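Local coordinates for lectin-like protein (Entamoeba histolytica HM-1:IMSS-A, PDB 5ZBT) that probably binds mannose-type sugars through this legume lectin-like domain, part of a longer ERGIC-53-like membrane protein whose precise role is not established, at residues Tyr55-Met69 with Ile210-Val224. Residues are numbered along the deposited sequence; the frame is centred on the assembly and turned at random.
Sequences YVQITPNGIGKSSIM and ISATNGGSGSTSYRV
The Tyr55 ring carries the guanidinium of Arg223 over one face, a cation-pi contact with Arg223 CZ 4.1 Å from the ring centroid and the planes 40° apart. A bend at chi3 (-49°) brings Arg223 NH1 within 3.2 Å of Tyr55 CZ; Arg223 NH2 bonds to Asn87. At the guanidinium edge, in plane, lies a water that donates to Gln57 OE1; Gln57 NE2 bonds to Pro48. The Tyr222 ring meets Thr59 OG1 at its edge, in plane, while its hydroxyl bonds to Gly95. Thr59 OG1 sits between the backbone N and carbonyl carbon (chi1 57°), which lets it accept from Tyr222 N at 3.1 Å. Thr59 O also accepts, from Ser221 OG, 2.7 Å away and in the carbonyl plane, and Tyr222 O takes both Ile58 N and Thr59 N. At Ile58 the chain of 55-69 turns a corner: Val56 and Gln57 pair antiparallel with Val224 and Arg223 in one sheet, whereas 66-69 pairs with 210-213 in the other. Ile58 lies between these strand pairs, its CG2 3.8 Å from Ala212 CB and its CG1 against Val224 CG2; Ser67 OG ties back to Ile58 O at 2.5 Å. Each segment thus crosses between the sheets of the legume-lectin sandwich. Hydrogen bonds of Thr59, Ser67, Ser221 and Tyr222 fix the corner beside Ile58's apolar contacts, while the pi electrons of Tyr55 probably help stabilise the arginine's positive charge.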
ATOM      1  N   TYR A  55      -4.950  -5.656  14.355  1.00 21.75           N
ATOM      2  CA  TYR A  55      -4.842  -5.180  12.977  1.00 19.55           C
ATOM      3  C   TYR A  55      -5.480  -3.800  12.880  1.00 20.15           C
ATOM      4  O   TYR A  55      -6.253  -3.387  13.756  1.00 16.61           O
ATOM      5  CB  TYR A  55      -5.504  -6.154  11.977  1.00 18.98           C
ATOM      6  CG  TYR A  55      -6.954  -6.450  12.296  1.00 19.81           C
ATOM      7  CD1 TYR A  55      -7.978  -5.642  11.806  1.00 16.40           C
ATOM      8  CD2 TYR A  55      -7.301  -7.510  13.125  1.00 25.14           C
ATOM      9  CE1 TYR A  55      -9.307  -5.901  12.114  1.00 14.66           C
ATOM     10  CE2 TYR A  55      -8.636  -7.775  13.450  1.00 18.55           C
ATOM     11  CZ  TYR A  55      -9.626  -6.969  12.940  1.00 17.56           C
ATOM     12  OH  TYR A  55     -10.944  -7.235  13.253  1.00 20.28           O
ATOM     13  N   VAL A  56      -5.129  -3.085  11.811  1.00 16.36           N
ATOM     14  CA  VAL A  56      -5.812  -1.859  11.420  1.00 11.07           C
ATOM     15  C   VAL A  56      -6.777  -2.215  10.291  1.00 14.62           C
ATOM     16  O   VAL A  56      -6.362  -2.713   9.234  1.00 15.05           O
ATOM     17  CB  VAL A  56      -4.816  -0.773  10.986  1.00 14.64           C
ATOM     18  CG1 VAL A  56      -5.551   0.532  10.619  1.00 11.42           C
ATOM     19  CG2 VAL A  56      -3.769  -0.526  12.080  1.00 14.28           C
ATOM     20  N   GLN A  57      -8.069  -1.994  10.522  1.00 13.42           N
ATOM     21  CA  GLN A  57      -9.064  -2.177   9.473  1.00 15.77           C
ATOM     22  C   GLN A  57      -8.997  -0.989   8.532  1.00 13.27           C
ATOM     23  O   GLN A  57      -9.081   0.161   8.977  1.00 15.99           O
ATOM     24  CB  GLN A  57     -10.468  -2.307  10.057  1.00 13.89           C
ATOM     25  CG  GLN A  57     -11.571  -2.320   9.005  1.00 13.62           C
ATOM     26  CD  GLN A  57     -12.977  -2.187   9.625  1.00 14.46           C
ATOM     27  OE1 GLN A  57     -13.485  -3.134  10.235  1.00 12.87           O
ATOM     28  NE2 GLN A  57     -13.584  -1.005   9.498  1.00  8.04           N
ATOM     29  N   ILE A  58      -8.801  -1.262   7.246  1.00 14.17           N
ATOM     30  CA  ILE A  58      -8.892  -0.223   6.225  1.00 12.58           C
ATOM     31  C   ILE A  58     -10.319  -0.103   5.696  1.00 11.87           C
ATOM     32  O   ILE A  58     -10.896   0.986   5.712  1.00 12.50           O
ATOM     33  CB  ILE A  58      -7.868  -0.498   5.097  1.00 15.20           C
ATOM     34  CG1 ILE A  58      -6.504  -0.835   5.697  1.00 10.65           C
ATOM     35  CG2 ILE A  58      -7.693   0.736   4.171  1.00  6.74           C
ATOM     36  CD1 ILE A  58      -5.897   0.357   6.439  1.00  8.45           C
ATOM     37  N   THR A  59     -10.923  -1.217   5.244  1.00 11.35           N
ATOM     38  CA  THR A  59     -12.351  -1.279   4.933  1.00 11.25           C
ATOM     39  C   THR A  59     -13.021  -2.424   5.681  1.00 12.95           C
ATOM     40  O   THR A  59     -12.452  -3.518   5.789  1.00 13.48           O
ATOM     41  CB  THR A  59     -12.643  -1.476   3.427  1.00 14.13           C
ATOM     42  OG1 THR A  59     -12.008  -2.675   2.945  1.00 14.62           O
ATOM     43  CG2 THR A  59     -12.232  -0.280   2.599  1.00 10.63           C
ATOM     44  N   PRO A  60     -14.241  -2.219   6.172  1.00 17.12           N
ATOM     45  CA  PRO A  60     -15.086  -3.344   6.592  1.00 17.96           C
ATOM     46  C   PRO A  60     -15.837  -3.894   5.383  1.00 18.97           C
ATOM     47  O   PRO A  60     -15.748  -3.347   4.276  1.00 20.97           O
ATOM     48  CB  PRO A  60     -16.042  -2.696   7.599  1.00 11.93           C
ATOM     49  CG  PRO A  60     -16.268  -1.346   7.024  1.00 14.06           C
ATOM     50  CD  PRO A  60     -14.919  -0.927   6.397  1.00 14.99           C
ATOM     51  N   ASN A  61     -16.587  -4.981   5.607  1.00 13.78           N
ATOM     52  CA  ASN A  61     -17.511  -5.482   4.589  1.00 20.24           C
ATOM     53  C   ASN A  61     -18.440  -4.371   4.098  1.00 19.39           C
ATOM     54  O   ASN A  61     -18.823  -3.474   4.854  1.00 21.21           O
ATOM     55  CB  ASN A  61     -18.352  -6.635   5.143  1.00 15.25           C
ATOM     56  CG  ASN A  61     -17.549  -7.911   5.334  1.00 20.99           C
ATOM     57  OD1 ASN A  61     -16.612  -8.201   4.585  1.00 24.33           O
ATOM     58  ND2 ASN A  61     -17.923  -8.687   6.340  1.00 22.04           N
ATOM     59  N   GLY A  62     -18.813  -4.437   2.816  1.00 19.07           N
ATOM     60  CA  GLY A  62     -19.692  -3.441   2.226  1.00 14.51           C
ATOM     61  C   GLY A  62     -19.250  -2.959   0.851  1.00 22.16           C
ATOM     62  O   GLY A  62     -18.141  -2.427   0.708  1.00 21.64           O
ATOM     63  N   ILE A  63     -20.125  -3.122  -0.154  1.00 22.30           N
ATOM     64  CA  ILE A  63     -19.816  -2.750  -1.533  1.00 20.21           C
ATOM     65  C   ILE A  63     -19.410  -1.280  -1.622  1.00 19.30           C
ATOM     66  O   ILE A  63     -20.016  -0.406  -0.992  1.00 19.04           O
ATOM     67  CB  ILE A  63     -21.028  -3.036  -2.444  1.00 22.90           C
ATOM     68  CG1 ILE A  63     -21.393  -4.529  -2.455  1.00 31.45           C
ATOM     69  CG2 ILE A  63     -20.765  -2.575  -3.889  1.00 20.12           C
ATOM     70  CD1 ILE A  63     -22.689  -4.839  -3.239  1.00 25.49           C
ATOM     71  N   GLY A  64     -18.376  -1.004  -2.425  1.00 16.52           N
ATOM     72  CA  GLY A  64     -17.947   0.351  -2.718  1.00 16.38           C
ATOM     73  C   GLY A  64     -17.204   1.091  -1.614  1.00 22.37           C
ATOM     74  O   GLY A  64     -16.705   2.204  -1.864  1.00 16.13           O
ATOM     75  N   LYS A  65     -17.120   0.541  -0.402  1.00 15.95           N
ATOM     76  CA  LYS A  65     -16.491   1.282   0.678  1.00 16.31           C
ATOM     77  C   LYS A  65     -14.986   1.409   0.447  1.00 15.60           C
ATOM     78  O   LYS A  65     -14.336   0.526  -0.122  1.00 14.95           O
ATOM     79  CB  LYS A  65     -16.785   0.608   2.013  1.00 19.86           C
ATOM     80  CG  LYS A  65     -18.284   0.552   2.313  1.00 17.43           C
ATOM     81  CD  LYS A  65     -18.540   0.170   3.739  1.00 19.07           C
ATOM     82  CE  LYS A  65     -19.840   0.738   4.252  1.00 22.05           C
ATOM     83  NZ  LYS A  65     -20.319  -0.117   5.392  1.00 30.53           N
ATOM     84  N   SER A  66     -14.437   2.533   0.892  1.00 12.45           N
ATOM     85  CA  SER A  66     -13.033   2.823   0.672  1.00 13.88           C
ATOM     86  C   SER A  66     -12.541   3.722   1.796  1.00 14.02           C
ATOM     87  O   SER A  66     -13.332   4.335   2.509  1.00 17.34           O
ATOM     88  CB  SER A  66     -12.817   3.475  -0.698  1.00 12.96           C
ATOM     89  OG  SER A  66     -13.368   4.780  -0.721  1.00 15.52           O
ATOM     90  N   SER A  67     -11.219   3.788   1.946  1.00 14.91           N
ATOM     91  CA  SER A  67     -10.569   4.516   3.027  1.00 12.78           C
ATOM     92  C   SER A  67      -9.190   4.964   2.573  1.00 15.08           C
ATOM     93  O   SER A  67      -8.580   4.344   1.702  1.00 14.00           O
ATOM     94  CB  SER A  67     -10.404   3.655   4.276  1.00 16.88           C
ATOM     95  OG  SER A  67     -11.657   3.223   4.772  1.00 21.65           O
ATOM     96  N   ILE A  68      -8.701   6.045   3.172  1.00 15.67           N
ATOM     97  CA  ILE A  68      -7.324   6.480   2.994  1.00 14.84           C
ATOM     98  C   ILE A  68      -6.717   6.744   4.369  1.00 17.16           C
ATOM     99  O   ILE A  68      -7.333   7.386   5.226  1.00 19.83           O
ATOM    100  CB  ILE A  68      -7.207   7.719   2.081  1.00 18.97           C
ATOM    101  CG1 ILE A  68      -7.977   8.915   2.639  1.00 19.63           C
ATOM    102  CG2 ILE A  68      -7.712   7.402   0.676  1.00 10.94           C
ATOM    103  CD1 ILE A  68      -8.063  10.078   1.654  1.00 20.34           C
ATOM    104  N   MET A  69      -5.530   6.212   4.585  1.00 18.21           N
ATOM    105  CA  MET A  69      -4.751   6.423   5.793  1.00 14.87           C
ATOM    106  C   MET A  69      -3.526   7.216   5.352  1.00 16.57           C
ATOM    107  O   MET A  69      -2.715   6.708   4.575  1.00 16.34           O
ATOM    108  CB  MET A  69      -4.377   5.073   6.402  1.00 14.68           C
ATOM    109  CG  MET A  69      -4.096   5.047   7.873  1.00 16.75           C
ATOM    110  SD  MET A  69      -3.790   3.327   8.285  1.00 23.36           S
ATOM    111  CE  MET A  69      -2.772   3.524   9.717  1.00 13.84           C
ATOM    112  N   ILE A 210      -1.818   4.614   2.778  1.00  7.52           N
ATOM    113  CA  ILE A 210      -2.424   3.313   2.534  1.00 11.20           C
ATOM    114  C   ILE A 210      -3.893   3.555   2.227  1.00 14.47           C
ATOM    115  O   ILE A 210      -4.529   4.417   2.846  1.00 16.42           O
ATOM    116  CB  ILE A 210      -2.257   2.355   3.738  1.00 16.26           C
ATOM    117  CG1 ILE A 210      -0.779   2.168   4.071  1.00 11.60           C
ATOM    118  CG2 ILE A 210      -2.916   0.973   3.466  1.00 16.26           C
ATOM    119  CD1 ILE A 210      -0.534   1.513   5.405  1.00 13.62           C
ATOM    120  N   SER A 211      -4.427   2.816   1.254  1.00 15.56           N
ATOM    121  CA  SER A 211      -5.815   2.971   0.842  1.00 11.20           C
ATOM    122  C   SER A 211      -6.355   1.634   0.365  1.00 14.30           C
ATOM    123  O   SER A 211      -5.597   0.704   0.064  1.00 13.68           O
ATOM    124  CB  SER A 211      -5.958   4.000  -0.275  1.00 10.13           C
ATOM    125  OG  SER A 211      -5.480   3.456  -1.487  1.00 12.36           O
ATOM    126  N   ALA A 212      -7.684   1.552   0.275  1.00  9.72           N
ATOM    127  CA  ALA A 212      -8.293   0.349  -0.262  1.00 12.02           C
ATOM    128  C   ALA A 212      -9.727   0.643  -0.656  1.00 12.62           C
ATOM    129  O   ALA A 212     -10.368   1.543  -0.113  1.00  8.96           O
ATOM    130  CB  ALA A 212      -8.251  -0.819   0.743  1.00 12.59           C
ATOM    131  N   THR A 213     -10.222  -0.135  -1.603  1.00 13.86           N
ATOM    132  CA  THR A 213     -11.628  -0.114  -1.966  1.00 14.25           C
ATOM    133  C   THR A 213     -12.121  -1.553  -2.032  1.00 12.98           C
ATOM    134  O   THR A 213     -11.373  -2.453  -2.418  1.00 11.87           O
ATOM    135  CB  THR A 213     -11.848   0.596  -3.310  1.00 14.67           C
ATOM    136  OG1 THR A 213     -13.244   0.628  -3.607  1.00 20.29           O
ATOM    137  CG2 THR A 213     -11.117  -0.131  -4.447  1.00 11.97           C
ATOM    138  N   ASN A 214     -13.372  -1.781  -1.626  1.00 13.68           N
ATOM    139  CA  ASN A 214     -13.932  -3.114  -1.824  1.00 14.72           C
ATOM    140  C   ASN A 214     -14.483  -3.323  -3.231  1.00 14.84           C
ATOM    141  O   ASN A 214     -14.811  -4.461  -3.594  1.00 16.46           O
ATOM    142  CB  ASN A 214     -15.046  -3.412  -0.809  1.00 15.11           C
ATOM    143  CG  ASN A 214     -14.553  -3.430   0.635  1.00 17.53           C
ATOM    144  OD1 ASN A 214     -15.338  -3.168   1.562  1.00 17.46           O
ATOM    145  ND2 ASN A 214     -13.256  -3.700   0.841  1.00 11.11           N
ATOM    146  N   GLY A 215     -14.585  -2.270  -4.037  1.00 15.98           N
ATOM    147  CA  GLY A 215     -15.119  -2.461  -5.379  1.00 14.91           C
ATOM    148  C   GLY A 215     -16.509  -3.061  -5.351  1.00 17.27           C
ATOM    149  O   GLY A 215     -17.373  -2.664  -4.556  1.00 17.02           O
ATOM    150  N   GLY A 216     -16.729  -4.055  -6.214  1.00 18.33           N
ATOM    151  CA  GLY A 216     -18.040  -4.663  -6.368  1.00 19.78           C
ATOM    152  C   GLY A 216     -18.424  -5.714  -5.348  1.00 23.11           C
ATOM    153  O   GLY A 216     -19.525  -6.272  -5.427  1.00 25.96           O
ATOM    154  N   SER A 217     -17.561  -5.997  -4.378  1.00 19.95           N
ATOM    155  CA  SER A 217     -17.776  -7.086  -3.440  1.00 16.82           C
ATOM    156  C   SER A 217     -18.346  -6.557  -2.128  1.00 20.20           C
ATOM    157  O   SER A 217     -18.030  -5.440  -1.696  1.00 19.91           O
ATOM    158  CB  SER A 217     -16.476  -7.843  -3.184  1.00 13.42           C
ATOM    159  OG  SER A 217     -16.615  -8.714  -2.071  1.00 17.02           O
ATOM    160  N   GLY A 218     -19.203  -7.366  -1.508  1.00 20.45           N
ATOM    161  CA  GLY A 218     -19.841  -6.995  -0.263  1.00 15.53           C
ATOM    162  C   GLY A 218     -19.363  -7.900   0.847  1.00 16.37           C
ATOM    163  O   GLY A 218     -19.733  -7.731   2.010  1.00 18.93           O
ATOM    164  N   SER A 219     -18.526  -8.872   0.492  1.00 15.89           N
ATOM    165  CA  SER A 219     -17.942  -9.783   1.468  1.00 19.48           C
ATOM    166  C   SER A 219     -16.419  -9.672   1.527  1.00 17.46           C
ATOM    167  O   SER A 219     -15.755 -10.633   1.920  1.00 20.24           O
ATOM    168  CB  SER A 219     -18.364 -11.222   1.155  1.00 19.84           C
ATOM    169  OG  SER A 219     -17.896 -11.624  -0.131  1.00 25.97           O
ATOM    170  N   THR A 220     -15.849  -8.529   1.139  1.00 19.92           N
ATOM    171  CA  THR A 220     -14.410  -8.289   1.198  1.00 17.00           C
ATOM    172  C   THR A 220     -14.095  -7.264   2.284  1.00 17.58           C
ATOM    173  O   THR A 220     -14.783  -6.242   2.408  1.00 17.90           O
ATOM    174  CB  THR A 220     -13.872  -7.787  -0.152  1.00 18.09           C
ATOM    175  OG1 THR A 220     -14.176  -8.732  -1.188  1.00 19.83           O
ATOM    176  CG2 THR A 220     -12.351  -7.590  -0.084  1.00 16.70           C
ATOM    177  N   SER A 221     -13.050  -7.530   3.066  1.00 19.06           N
ATOM    178  CA  SER A 221     -12.586  -6.583   4.082  1.00 17.84           C
ATOM    179  C   SER A 221     -11.062  -6.494   4.040  1.00 18.99           C
ATOM    180  O   SER A 221     -10.371  -7.519   4.145  1.00 15.18           O
ATOM    181  CB  SER A 221     -13.063  -6.996   5.475  1.00 14.25           C
ATOM    182  OG  SER A 221     -12.602  -6.080   6.451  1.00 17.30           O
ATOM    183  N   TYR A 222     -10.543  -5.267   3.902  1.00 15.11           N
ATOM    184  CA  TYR A 222      -9.107  -5.016   3.809  1.00 15.65           C
ATOM    185  C   TYR A 222      -8.585  -4.558   5.157  1.00 15.96           C
ATOM    186  O   TYR A 222      -9.164  -3.666   5.789  1.00 14.52           O
ATOM    187  CB  TYR A 222      -8.786  -3.982   2.731  1.00 11.74           C
ATOM    188  CG  TYR A 222      -8.881  -4.568   1.335  1.00 14.46           C
ATOM    189  CD1 TYR A 222      -7.861  -5.364   0.818  1.00 13.66           C
ATOM    190  CD2 TYR A 222     -10.007  -4.349   0.546  1.00 13.32           C
ATOM    191  CE1 TYR A 222      -7.961  -5.923  -0.454  1.00 16.09           C
ATOM    192  CE2 TYR A 222     -10.114  -4.896  -0.735  1.00 12.56           C
ATOM    193  CZ  TYR A 222      -9.095  -5.678  -1.217  1.00 12.48           C
ATOM    194  OH  TYR A 222      -9.216  -6.206  -2.461  1.00 14.40           O
ATOM    195  N   ARG A 223      -7.531  -5.220   5.631  1.00 13.20           N
ATOM    196  CA  ARG A 223      -6.986  -4.900   6.943  1.00 19.00           C
ATOM    197  C   ARG A 223      -5.489  -5.149   6.897  1.00 17.89           C
ATOM    198  O   ARG A 223      -4.988  -5.908   6.060  1.00 17.02           O
ATOM    199  CB  ARG A 223      -7.693  -5.712   8.052  1.00 24.31           C
ATOM    200  CG  ARG A 223      -9.178  -5.930   7.709  1.00 24.52           C
ATOM    201  CD  ARG A 223      -9.908  -6.931   8.477  1.00 24.55           C
ATOM    202  NE  ARG A 223      -9.211  -8.197   8.556  1.00 22.69           N
ATOM    203  CZ  ARG A 223      -9.464  -9.060   9.525  1.00 27.84           C
ATOM    204  NH1 ARG A 223     -10.390  -8.744  10.418  1.00 14.63           N
ATOM    205  NH2 ARG A 223      -8.810 -10.209   9.603  1.00 36.87           N
ATOM    206  N   VAL A 224      -4.773  -4.477   7.795  1.00 18.48           N
ATOM    207  CA  VAL A 224      -3.315  -4.464   7.786  1.00 15.87           C
ATOM    208  C   VAL A 224      -2.819  -4.869   9.170  1.00 17.43           C
ATOM    209  O   VAL A 224      -3.222  -4.277  10.179  1.00 15.86           O
ATOM    210  CB  VAL A 224      -2.785  -3.076   7.372  1.00 14.73           C
ATOM    211  CG1 VAL A 224      -1.334  -2.916   7.739  1.00 17.77           C
ATOM    212  CG2 VAL A 224      -2.983  -2.890   5.883  1.00 11.09           C
TER
HETATM  213  O   HOH W   1     -12.676  -5.540   9.764  1.00 27.70           O